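PDB 3TOY: mandelate racemase/muconate lactonizing enzyme family protein, which is of unassigned activity but belongs to the enolase superfamily, pairing an N-terminal capping domain with a barrel domain. Local coordinates for residues D344-V356 with G369-Q381. Sequence-based numbering, arbitrary orientation.
Sequences DFAGAILTEPLRV and GLAWNESAVAKYQ
A371 O accepts a hydrogen bond from T351 N, 2.8 Å long and almost straight (176° at the hydrogen), with the donor tilted modestly from the carbonyl plane. In return N373 N donates to I349 O at 3.0 Å, from above that carbonyl's plane. The two bonds bracket L350 and W372 and make a single beta bridge. A water accepts from E352 N and A371 N and donates to G369 O, tying the two segments together beyond it.

I349 packs against W372 on one branch and the helix on the other: its CD1 lies 3.8 Å from W372 CE3, the two side chains running side by side, while CG2 meets the Y380 ring at its edge, 4.0 Å from CD2. A chi1 of 56° sets this split, leaving CG2 for the helix. L350 CD2 touches L370 CD2 at 3.9 Å. The W372 indole is anchored by NE1, hydrogen-bonded to D61 OD1.

N373, its CG anti to the backbone N (chi1 173°), turns OD1 to S375 OG and, weakly, to A376 N. The result is an N-cap that starts helix 374-380, which packs against strands 29-47 and 50-64 of the N-terminal domain, as the C-terminal chain does in the two-domain enolase-superfamily fold.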
loop_
_atom_site.group_PDB
_atom_site.type_symbol
_atom_site.label_atom_id
_atom_site.label_comp_id
_atom_site.label_asym_id
_atom_site.label_seq_id
_atom_site.Cartn_x
_atom_site.Cartn_y
_atom_site.Cartn_z
ATOM N N ASP A 344 32.127 12.223 -27.449
ATOM C CA ASP A 344 32.129 13.121 -28.600
ATOM C C ASP A 344 32.085 12.372 -29.933
ATOM O O ASP A 344 33.130 12.059 -30.510
ATOM C CB ASP A 344 33.373 14.018 -28.528
ATOM C CG ASP A 344 33.345 15.161 -29.532
ATOM O OD1 ASP A 344 32.314 15.377 -30.198
ATOM O OD2 ASP A 344 34.370 15.862 -29.639
ATOM N N PHE A 345 30.880 12.093 -30.425
ATOM C CA PHE A 345 30.728 11.418 -31.713
ATOM C C PHE A 345 30.768 12.395 -32.888
ATOM O O PHE A 345 31.149 12.014 -34.003
ATOM C CB PHE A 345 29.401 10.657 -31.806
ATOM C CG PHE A 345 29.321 9.424 -30.937
ATOM C CD1 PHE A 345 30.138 8.324 -31.178
ATOM C CD2 PHE A 345 28.388 9.354 -29.907
ATOM C CE1 PHE A 345 30.054 7.187 -30.381
ATOM C CE2 PHE A 345 28.283 8.220 -29.105
ATOM C CZ PHE A 345 29.113 7.132 -29.341
ATOM N N ALA A 346 30.345 13.629 -32.648
ATOM C CA ALA A 346 30.124 14.573 -33.737
ATOM C C ALA A 346 31.240 15.588 -33.997
ATOM O O ALA A 346 31.135 16.375 -34.947
ATOM C CB ALA A 346 28.797 15.303 -33.542
ATOM N N GLY A 347 32.280 15.602 -33.164
ATOM C CA GLY A 347 33.284 16.665 -33.242
ATOM C C GLY A 347 33.859 16.769 -34.653
ATOM O O GLY A 347 34.051 17.860 -35.190
ATOM N N ALA A 348 34.101 15.616 -35.256
ATOM C CA ALA A 348 34.734 15.554 -36.566
ATOM C C ALA A 348 33.946 16.298 -37.641
ATOM O O ALA A 348 34.534 16.809 -38.602
ATOM C CB ALA A 348 34.955 14.108 -36.963
ATOM N N ILE A 349 32.623 16.376 -37.493
ATOM C CA ILE A 349 31.796 17.029 -38.518
ATOM C C ILE A 349 31.176 18.367 -38.119
ATOM O O ILE A 349 30.326 18.901 -38.827
ATOM C CB ILE A 349 30.726 16.077 -39.111
ATOM C CG1 ILE A 349 29.820 15.494 -38.005
ATOM C CG2 ILE A 349 31.396 14.951 -39.892
ATOM C CD1 ILE A 349 28.816 16.508 -37.462
ATOM N N LEU A 350 31.631 18.930 -37.005
ATOM C CA LEU A 350 31.153 20.240 -36.548
ATOM C C LEU A 350 32.147 21.382 -36.812
ATOM O O LEU A 350 33.344 21.210 -36.618
ATOM C CB LEU A 350 30.894 20.194 -35.040
ATOM C CG LEU A 350 29.662 19.399 -34.613
ATOM C CD1 LEU A 350 29.592 19.454 -33.091
ATOM C CD2 LEU A 350 28.416 20.013 -35.243
ATOM N N THR A 351 31.646 22.558 -37.193
ATOM C CA THR A 351 32.518 23.736 -37.352
ATOM C C THR A 351 33.134 24.156 -36.014
ATOM O O THR A 351 34.243 24.689 -35.956
ATOM C CB THR A 351 31.777 24.940 -37.988
ATOM O OG1 THR A 351 30.806 25.453 -37.067
ATOM C CG2 THR A 351 31.075 24.527 -39.277
ATOM N N GLU A 352 32.415 23.897 -34.930
ATOM C CA GLU A 352 32.918 24.228 -33.604
ATOM C C GLU A 352 32.702 23.070 -32.634
ATOM O O GLU A 352 31.679 23.000 -31.949
ATOM C CB GLU A 352 32.284 25.523 -33.107
ATOM C CG GLU A 352 33.083 26.754 -33.538
ATOM C CD GLU A 352 32.250 28.016 -33.604
ATOM O OE1 GLU A 352 31.021 27.934 -33.406
ATOM O OE2 GLU A 352 32.828 29.093 -33.867
ATOM N N PRO A 353 33.662 22.143 -32.599
ATOM C CA PRO A 353 33.584 20.950 -31.770
ATOM C C PRO A 353 33.460 21.283 -30.283
ATOM O O PRO A 353 33.876 22.355 -29.832
ATOM C CB PRO A 353 34.915 20.244 -32.045
ATOM C CG PRO A 353 35.309 20.718 -33.420
ATOM C CD PRO A 353 34.863 22.149 -33.455
ATOM N N LEU A 354 32.891 20.350 -29.527
ATOM C CA LEU A 354 32.744 20.493 -28.091
ATOM C C LEU A 354 34.067 20.803 -27.424
ATOM O O LEU A 354 35.082 20.203 -27.741
ATOM C CB LEU A 354 32.185 19.184 -27.509
ATOM C CG LEU A 354 31.896 19.126 -25.999
ATOM C CD1 LEU A 354 30.603 19.856 -25.682
ATOM C CD2 LEU A 354 31.790 17.676 -25.580
ATOM N N ARG A 355 34.051 21.741 -26.488
ATOM C CA ARG A 355 35.219 22.016 -25.658
ATOM C C ARG A 355 34.951 21.710 -24.180
ATOM O O ARG A 355 33.908 22.076 -23.647
ATOM C CB ARG A 355 35.633 23.488 -25.807
ATOM C CG ARG A 355 36.476 23.760 -27.060
ATOM C CD ARG A 355 36.757 25.247 -27.281
ATOM N NE ARG A 355 35.879 25.837 -28.297
ATOM C CZ ARG A 355 35.843 25.458 -29.576
ATOM N NH1 ARG A 355 36.620 24.469 -30.009
ATOM N NH2 ARG A 355 35.016 26.056 -30.426
ATOM N N VAL A 356 35.904 21.049 -23.531
ATOM C CA VAL A 356 35.846 20.784 -22.094
ATOM C C VAL A 356 36.916 21.591 -21.372
ATOM O O VAL A 356 38.103 21.452 -21.659
ATOM C CB VAL A 356 36.090 19.303 -21.806
ATOM C CG1 VAL A 356 36.040 19.026 -20.307
ATOM C CG2 VAL A 356 35.074 18.472 -22.549
ATOM N N GLY A 369 24.624 25.777 -31.462
ATOM C CA GLY A 369 26.036 25.779 -31.796
ATOM C C GLY A 369 26.398 24.618 -32.698
ATOM O O GLY A 369 27.493 24.083 -32.613
ATOM N N LEU A 370 25.473 24.225 -33.567
ATOM C CA LEU A 370 25.700 23.096 -34.457
ATOM C C LEU A 370 25.683 23.594 -35.908
ATOM O O LEU A 370 24.626 23.889 -36.451
ATOM C CB LEU A 370 24.622 22.023 -34.262
ATOM C CG LEU A 370 24.507 21.376 -32.869
ATOM C CD1 LEU A 370 23.382 20.334 -32.875
ATOM C CD2 LEU A 370 25.812 20.739 -32.470
ATOM N N ALA A 371 26.857 23.727 -36.504
ATOM C CA ALA A 371 26.974 24.053 -37.926
ATOM C C ALA A 371 27.969 23.058 -38.466
ATOM O O ALA A 371 28.910 22.678 -37.764
ATOM C CB ALA A 371 27.470 25.461 -38.107
ATOM N N TRP A 372 27.771 22.618 -39.700
ATOM C CA TRP A 372 28.579 21.538 -40.225
ATOM C C TRP A 372 29.888 22.011 -40.857
ATOM O O TRP A 372 29.925 23.003 -41.591
ATOM C CB TRP A 372 27.799 20.744 -41.263
ATOM C CG TRP A 372 26.368 20.544 -40.918
ATOM C CD1 TRP A 372 25.280 20.935 -41.650
ATOM C CD2 TRP A 372 25.855 19.909 -39.739
ATOM N NE1 TRP A 372 24.127 20.569 -41.004
ATOM C CE2 TRP A 372 24.449 19.941 -39.827
ATOM C CE3 TRP A 372 26.451 19.313 -38.623
ATOM C CZ2 TRP A 372 23.625 19.404 -38.840
ATOM C CZ3 TRP A 372 25.632 18.781 -37.640
ATOM C CH2 TRP A 372 24.234 18.832 -37.756
ATOM N N ASN A 373 30.956 21.289 -40.549
ATOM C CA ASN A 373 32.179 21.344 -41.337
ATOM C C ASN A 373 31.921 20.518 -42.605
ATOM O O ASN A 373 32.114 19.301 -42.624
ATOM C CB ASN A 373 33.334 20.771 -40.520
ATOM C CG ASN A 373 34.619 20.640 -41.324
ATOM O OD1 ASN A 373 34.652 20.910 -42.527
ATOM N ND2 ASN A 373 35.683 20.217 -40.653
ATOM N N GLU A 374 31.456 21.184 -43.661
ATOM C CA GLU A 374 31.049 20.478 -44.882
ATOM C C GLU A 374 32.133 19.603 -45.538
ATOM O O GLU A 374 31.830 18.544 -46.093
ATOM C CB GLU A 374 30.462 21.460 -45.902
ATOM C CG GLU A 374 29.126 22.066 -45.481
ATOM C CD GLU A 374 28.006 21.047 -45.477
ATOM O OE1 GLU A 374 28.230 19.914 -45.955
ATOM O OE2 GLU A 374 26.902 21.381 -44.999
ATOM N N SER A 375 33.390 20.035 -45.499
ATOM C CA SER A 375 34.429 19.223 -46.114
ATOM C C SER A 375 34.526 17.883 -45.375
ATOM O O SER A 375 34.699 16.829 -45.983
ATOM C CB SER A 375 35.774 19.968 -46.182
ATOM O OG SER A 375 36.472 19.950 -44.949
ATOM N N ALA A 376 34.356 17.918 -44.062
ATOM C CA ALA A 376 34.374 16.690 -43.282
ATOM C C ALA A 376 33.108 15.848 -43.524
ATOM O O ALA A 376 33.184 14.624 -43.661
ATOM C CB ALA A 376 34.570 17.002 -41.793
ATOM N N VAL A 377 31.956 16.504 -43.598
ATOM C CA VAL A 377 30.718 15.795 -43.933
ATOM C C VAL A 377 30.884 15.058 -45.262
ATOM O O VAL A 377 30.576 13.871 -45.371
ATOM C CB VAL A 377 29.490 16.741 -43.978
ATOM C CG1 VAL A 377 28.279 16.028 -44.534
ATOM C CG2 VAL A 377 29.183 17.300 -42.587
ATOM N N ALA A 378 31.398 15.749 -46.273
ATOM C CA ALA A 378 31.651 15.104 -47.557
ATOM C C ALA A 378 32.542 13.869 -47.396
ATOM O O ALA A 378 32.293 12.825 -47.987
ATOM C CB ALA A 378 32.280 16.099 -48.534
ATOM N N LYS A 379 33.589 13.998 -46.591
ATOM C CA LYS A 379 34.523 12.898 -46.364
ATOM C C LYS A 379 33.847 11.678 -45.732
ATOM O O LYS A 379 34.120 10.534 -46.109
ATOM C CB LYS A 379 35.671 13.384 -45.474
ATOM C CG LYS A 379 36.846 12.432 -45.335
ATOM C CD LYS A 379 37.961 13.104 -44.539
ATOM C CE LYS A 379 39.321 12.480 -44.818
ATOM N NZ LYS A 379 39.342 11.018 -44.547
ATOM N N TYR A 380 32.960 11.919 -44.770
ATOM C CA TYR A 380 32.378 10.813 -43.977
ATOM C C TYR A 380 30.946 10.410 -44.335
ATOM O O TYR A 380 30.405 9.455 -43.772
ATOM C CB TYR A 380 32.466 11.137 -42.493
ATOM C CG TYR A 380 33.880 11.369 -42.054
ATOM C CD1 TYR A 380 34.854 10.396 -42.261
ATOM C CD2 TYR A 380 34.253 12.559 -41.440
ATOM C CE1 TYR A 380 36.159 10.605 -41.870
ATOM C CE2 TYR A 380 35.562 12.770 -41.034
ATOM C CZ TYR A 380 36.505 11.792 -41.261
ATOM O OH TYR A 380 37.801 11.989 -40.872
ATOM N N GLN A 381 30.338 11.119 -45.278
ATOM C CA GLN A 381 28.987 10.792 -45.695
ATOM C C GLN A 381 28.893 9.396 -46.280
ATOM O O GLN A 381 29.793 8.948 -47.000
ATOM C CB GLN A 381 28.479 11.822 -46.701
ATOM C CG GLN A 381 27.067 11.609 -47.160
ATOM C CD GLN A 381 26.515 12.839 -47.875
ATOM O OE1 GLN A 381 27.271 13.750 -48.238
ATOM N NE2 GLN A 381 25.203 12.864 -48.096
HETATM O O HOH W 1 35.318 19.599 -37.499
HETATM O O HOH W 2 29.528 23.784 -34.805
HETATM O O HOH W 3 29.726 24.836 -30.457
#